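Local coordinates for protein putative sugar kinase PH1459 (Pyrococcus horikoshii, PDB 3IH0) that binds ATP, here as the analogue AMP-PNP, and probably phosphorylates a sugar, perhaps fructose, as a member of the PfkB carbohydrate kinase family, at residues A[189-194]-A[212-217]. Numbering follows the deposited sequence.
Sequences VKASEE and TAITLG. With ANP (phosphoaminophosphonic acid-adenylate ester), chain C.
Strands 189-192 and 212-215 run parallel, their axes 4.5 Å apart at closest and 16° out of line. Their in-register pairs run from Val189 with Thr212 to Ser192 with Thr215. Backbone hydrogen bonds pass back and forth: Ala213 N to Val189 O, Ala191 N to Ala213 O and Thr215 N to Ala191 O. Glu193 N, already in helix 193-199, adds a fourth to Thr215 O (2.9 Å). Small Ala213, on the face of Lys190, lets helix 245-259 pack close through Phe249 and Leu253, whereas Ala191 and Ile214 occupy the other face. Lys190 sends CG anti to its backbone N (chi1 166°) and bends only at the last torsion, bringing NZ 3.0 Å from O2B of the ANP beta-phosphate; a salt bridge to Asp160 steadies this buried ammonium. Thr215 OG1 donates to O1B of the same phosphate, at a doubtfully short modelled length, and its CG2 lies near ribose O3'. Ser192 N-caps helix 193-199: its short hydroxyl caps a backbone N while Glu195 OE1 accepts Ser192 N, a capping box. Beyond the strand ends, Glu193 crosses Leu216 at about a right angle, OE2 3.4 Å from Leu216 CD2. Shortened to an alanine, Glu193 would keep CB against CD2 but is likely to lose the carboxylate's packing and a weak, long ion pair with Lys219. Such a beta-alpha-beta unit, with nucleotide phosphates at the C-terminal strand ends, belongs to the ribokinase-like fold.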
ATOM      1  N   VAL A 189     -13.134  15.927 -24.704  1.00 26.62           N
ATOM      2  CA  VAL A 189     -12.319  16.330 -23.563  1.00 27.58           C
ATOM      3  C   VAL A 189     -13.210  16.818 -22.428  1.00 28.20           C
ATOM      4  O   VAL A 189     -14.156  17.564 -22.650  1.00 28.50           O
ATOM      5  CB  VAL A 189     -11.331  17.455 -23.946  1.00 27.67           C
ATOM      6  CG1 VAL A 189     -10.676  18.024 -22.700  1.00 27.94           C
ATOM      7  CG2 VAL A 189     -10.276  16.914 -24.890  1.00 27.13           C
ATOM      8  N   LYS A 190     -12.898  16.378 -21.215  1.00 27.75           N
ATOM      9  CA  LYS A 190     -13.655  16.748 -20.025  1.00 28.38           C
ATOM     10  C   LYS A 190     -12.692  17.349 -19.003  1.00 29.46           C
ATOM     11  O   LYS A 190     -11.610  16.803 -18.760  1.00 29.73           O
ATOM     12  CB  LYS A 190     -14.350  15.499 -19.459  1.00 29.24           C
ATOM     13  CG  LYS A 190     -14.896  15.655 -18.056  1.00 31.33           C
ATOM     14  CD  LYS A 190     -15.463  14.344 -17.552  1.00 33.64           C
ATOM     15  CE  LYS A 190     -15.827  14.416 -16.075  1.00 36.81           C
ATOM     16  NZ  LYS A 190     -14.659  14.771 -15.212  1.00 37.67           N
ATOM     17  N   ALA A 191     -13.077  18.471 -18.407  1.00 28.59           N
ATOM     18  CA  ALA A 191     -12.219  19.125 -17.434  1.00 30.02           C
ATOM     19  C   ALA A 191     -13.026  20.073 -16.570  1.00 31.22           C
ATOM     20  O   ALA A 191     -14.115  20.489 -16.958  1.00 30.98           O
ATOM     21  CB  ALA A 191     -11.114  19.891 -18.153  1.00 31.30           C
ATOM     22  N   SER A 192     -12.494  20.408 -15.398  1.00 32.41           N
ATOM     23  CA  SER A 192     -13.174  21.333 -14.504  1.00 34.62           C
ATOM     24  C   SER A 192     -12.677  22.726 -14.862  1.00 35.82           C
ATOM     25  O   SER A 192     -11.620  22.868 -15.481  1.00 35.66           O
ATOM     26  CB  SER A 192     -12.825  21.037 -13.050  1.00 34.20           C
ATOM     27  OG  SER A 192     -11.456  21.301 -12.804  1.00 33.45           O
ATOM     28  N   GLU A 193     -13.426  23.754 -14.478  1.00 37.48           N
ATOM     29  CA  GLU A 193     -13.010  25.110 -14.794  1.00 39.89           C
ATOM     30  C   GLU A 193     -11.658  25.441 -14.180  1.00 39.61           C
ATOM     31  O   GLU A 193     -10.894  26.206 -14.756  1.00 39.96           O
ATOM     32  CB  GLU A 193     -14.063  26.124 -14.346  1.00 42.70           C
ATOM     33  CG  GLU A 193     -14.403  26.118 -12.873  1.00 47.18           C
ATOM     34  CD  GLU A 193     -15.535  27.089 -12.551  1.00 50.97           C
ATOM     35  OE1 GLU A 193     -15.428  28.279 -12.927  1.00 52.04           O
ATOM     36  OE2 GLU A 193     -16.531  26.667 -11.923  1.00 52.17           O
ATOM     37  N   GLU A 194     -11.359  24.858 -13.024  1.00 40.11           N
ATOM     38  CA  GLU A 194     -10.074  25.093 -12.367  1.00 39.20           C
ATOM     39  C   GLU A 194      -8.960  24.586 -13.286  1.00 37.84           C
ATOM     40  O   GLU A 194      -7.952  25.261 -13.494  1.00 36.33           O
ATOM     41  CB  GLU A 194      -9.996  24.350 -11.025  1.00 41.83           C
ATOM     42  CG  GLU A 194     -10.939  24.842  -9.931  1.00 46.81           C
ATOM     43  CD  GLU A 194     -12.402  24.610 -10.265  1.00 50.97           C
ATOM     44  OE1 GLU A 194     -12.739  23.483 -10.692  1.00 52.90           O
ATOM     45  OE2 GLU A 194     -13.217  25.548 -10.094  1.00 52.00           O
ATOM     46  N   THR A 212     -16.368  19.386 -26.015  1.00 35.48           N
ATOM     47  CA  THR A 212     -15.700  19.776 -24.787  1.00 34.87           C
ATOM     48  C   THR A 212     -16.698  19.918 -23.653  1.00 34.81           C
ATOM     49  O   THR A 212     -17.756  20.529 -23.815  1.00 34.28           O
ATOM     50  CB  THR A 212     -14.967  21.108 -24.949  1.00 34.81           C
ATOM     51  OG1 THR A 212     -13.998  20.993 -26.000  1.00 34.84           O
ATOM     52  CG2 THR A 212     -14.271  21.488 -23.643  1.00 33.42           C
ATOM     53  N   ALA A 213     -16.358  19.339 -22.507  1.00 33.42           N
ATOM     54  CA  ALA A 213     -17.217  19.409 -21.339  1.00 32.86           C
ATOM     55  C   ALA A 213     -16.438  20.042 -20.199  1.00 31.99           C
ATOM     56  O   ALA A 213     -15.424  19.506 -19.752  1.00 32.51           O
ATOM     57  CB  ALA A 213     -17.692  18.011 -20.950  1.00 32.25           C
ATOM     58  N   ILE A 214     -16.907  21.193 -19.741  1.00 30.57           N
ATOM     59  CA  ILE A 214     -16.251  21.892 -18.648  1.00 31.41           C
ATOM     60  C   ILE A 214     -17.171  21.853 -17.437  1.00 32.16           C
ATOM     61  O   ILE A 214     -18.296  22.340 -17.498  1.00 31.49           O
ATOM     62  CB  ILE A 214     -15.974  23.366 -19.020  1.00 32.38           C
ATOM     63  CG1 ILE A 214     -15.171  23.436 -20.321  1.00 31.91           C
ATOM     64  CG2 ILE A 214     -15.236  24.052 -17.898  1.00 30.14           C
ATOM     65  CD1 ILE A 214     -13.872  22.661 -20.291  1.00 33.56           C
ATOM     66  N   THR A 215     -16.705  21.268 -16.337  1.00 30.75           N
ATOM     67  CA  THR A 215     -17.540  21.191 -15.146  1.00 31.44           C
ATOM     68  C   THR A 215     -17.328  22.380 -14.243  1.00 32.32           C
ATOM     69  O   THR A 215     -16.239  22.943 -14.193  1.00 32.95           O
ATOM     70  CB  THR A 215     -17.270  19.927 -14.336  1.00 31.05           C
ATOM     71  OG1 THR A 215     -15.859  19.784 -14.129  1.00 29.73           O
ATOM     72  CG2 THR A 215     -17.833  18.721 -15.054  1.00 29.78           C
ATOM     73  N   LEU A 216     -18.387  22.737 -13.522  1.00 33.96           N
ATOM     74  CA  LEU A 216     -18.371  23.874 -12.611  1.00 37.46           C
ATOM     75  C   LEU A 216     -18.760  23.466 -11.189  1.00 39.01           C
ATOM     76  O   LEU A 216     -19.347  24.252 -10.441  1.00 40.19           O
ATOM     77  CB  LEU A 216     -19.330  24.947 -13.132  1.00 38.39           C
ATOM     78  CG  LEU A 216     -19.185  25.213 -14.632  1.00 38.10           C
ATOM     79  CD1 LEU A 216     -20.304  26.118 -15.112  1.00 39.50           C
ATOM     80  CD2 LEU A 216     -17.826  25.828 -14.916  1.00 38.97           C
ATOM     81  N   GLY A 217     -18.422  22.234 -10.819  1.00 40.35           N
ATOM     82  CA  GLY A 217     -18.746  21.748  -9.493  1.00 39.30           C
ATOM     83  C   GLY A 217     -20.242  21.609  -9.296  1.00 39.37           C
ATOM     84  O   GLY A 217     -20.975  21.292 -10.234  1.00 39.21           O
TER
HETATM   85  PG  ANP C 900     -12.721  16.338  -9.758  1.00 61.05           P
HETATM   86  O1G ANP C 900     -12.566  15.067 -10.570  1.00 60.94           O
HETATM   87  O2G ANP C 900     -11.535  17.266  -9.814  1.00 61.91           O
HETATM   88  O3G ANP C 900     -13.090  16.033  -8.327  1.00 62.78           O
HETATM   89  PB  ANP C 900     -15.022  16.746 -11.790  1.00 58.63           P
HETATM   90  O1B ANP C 900     -15.314  17.903 -12.709  1.00 61.14           O
HETATM   91  O2B ANP C 900     -14.420  15.511 -12.337  1.00 60.38           O
HETATM   92  N3B ANP C 900     -14.052  17.237 -10.415  1.00 60.15           N
HETATM   93  PA  ANP C 900     -17.363  17.199 -10.028  1.00 50.51           P
HETATM   94  O1A ANP C 900     -17.738  16.374  -8.819  1.00 50.77           O
HETATM   95  O2A ANP C 900     -16.756  18.543  -9.809  1.00 50.95           O
HETATM   96  O3A ANP C 900     -16.402  16.334 -11.047  1.00 56.02           O
HETATM   97  O5' ANP C 900     -18.620  17.377 -11.014  1.00 50.28           O
HETATM   98  C5' ANP C 900     -19.430  16.292 -11.487  1.00 47.70           C
HETATM   99  C4' ANP C 900     -20.788  16.830 -11.956  1.00 45.06           C
HETATM  100  O4' ANP C 900     -21.733  16.253 -11.062  1.00 43.78           O
HETATM  101  C3' ANP C 900     -21.041  18.347 -11.827  1.00 45.02           C
HETATM  102  O3' ANP C 900     -20.657  19.105 -12.945  1.00 46.34           O
HETATM  103  C2' ANP C 900     -22.490  18.416 -11.536  1.00 43.90           C
HETATM  104  O2' ANP C 900     -23.278  18.502 -12.725  1.00 44.25           O
HETATM  105  C1' ANP C 900     -22.780  17.163 -10.749  1.00 43.78           C
HETATM  106  N9  ANP C 900     -22.780  17.546  -9.288  1.00 44.44           N
HETATM  107  C8  ANP C 900     -21.746  17.576  -8.386  1.00 44.20           C
HETATM  108  N7  ANP C 900     -22.156  17.980  -7.156  1.00 44.84           N
HETATM  109  C5  ANP C 900     -23.475  18.214  -7.240  1.00 45.09           C
HETATM  110  C6  ANP C 900     -24.579  18.668  -6.328  1.00 45.59           C
HETATM  111  N6  ANP C 900     -24.323  18.952  -5.038  1.00 46.17           N
HETATM  112  N1  ANP C 900     -25.863  18.782  -6.852  1.00 46.19           N
HETATM  113  C2  ANP C 900     -26.173  18.497  -8.173  1.00 46.25           C
HETATM  114  N3  ANP C 900     -25.216  18.083  -9.057  1.00 44.92           N
HETATM  115  C4  ANP C 900     -23.889  17.925  -8.655  1.00 44.72           C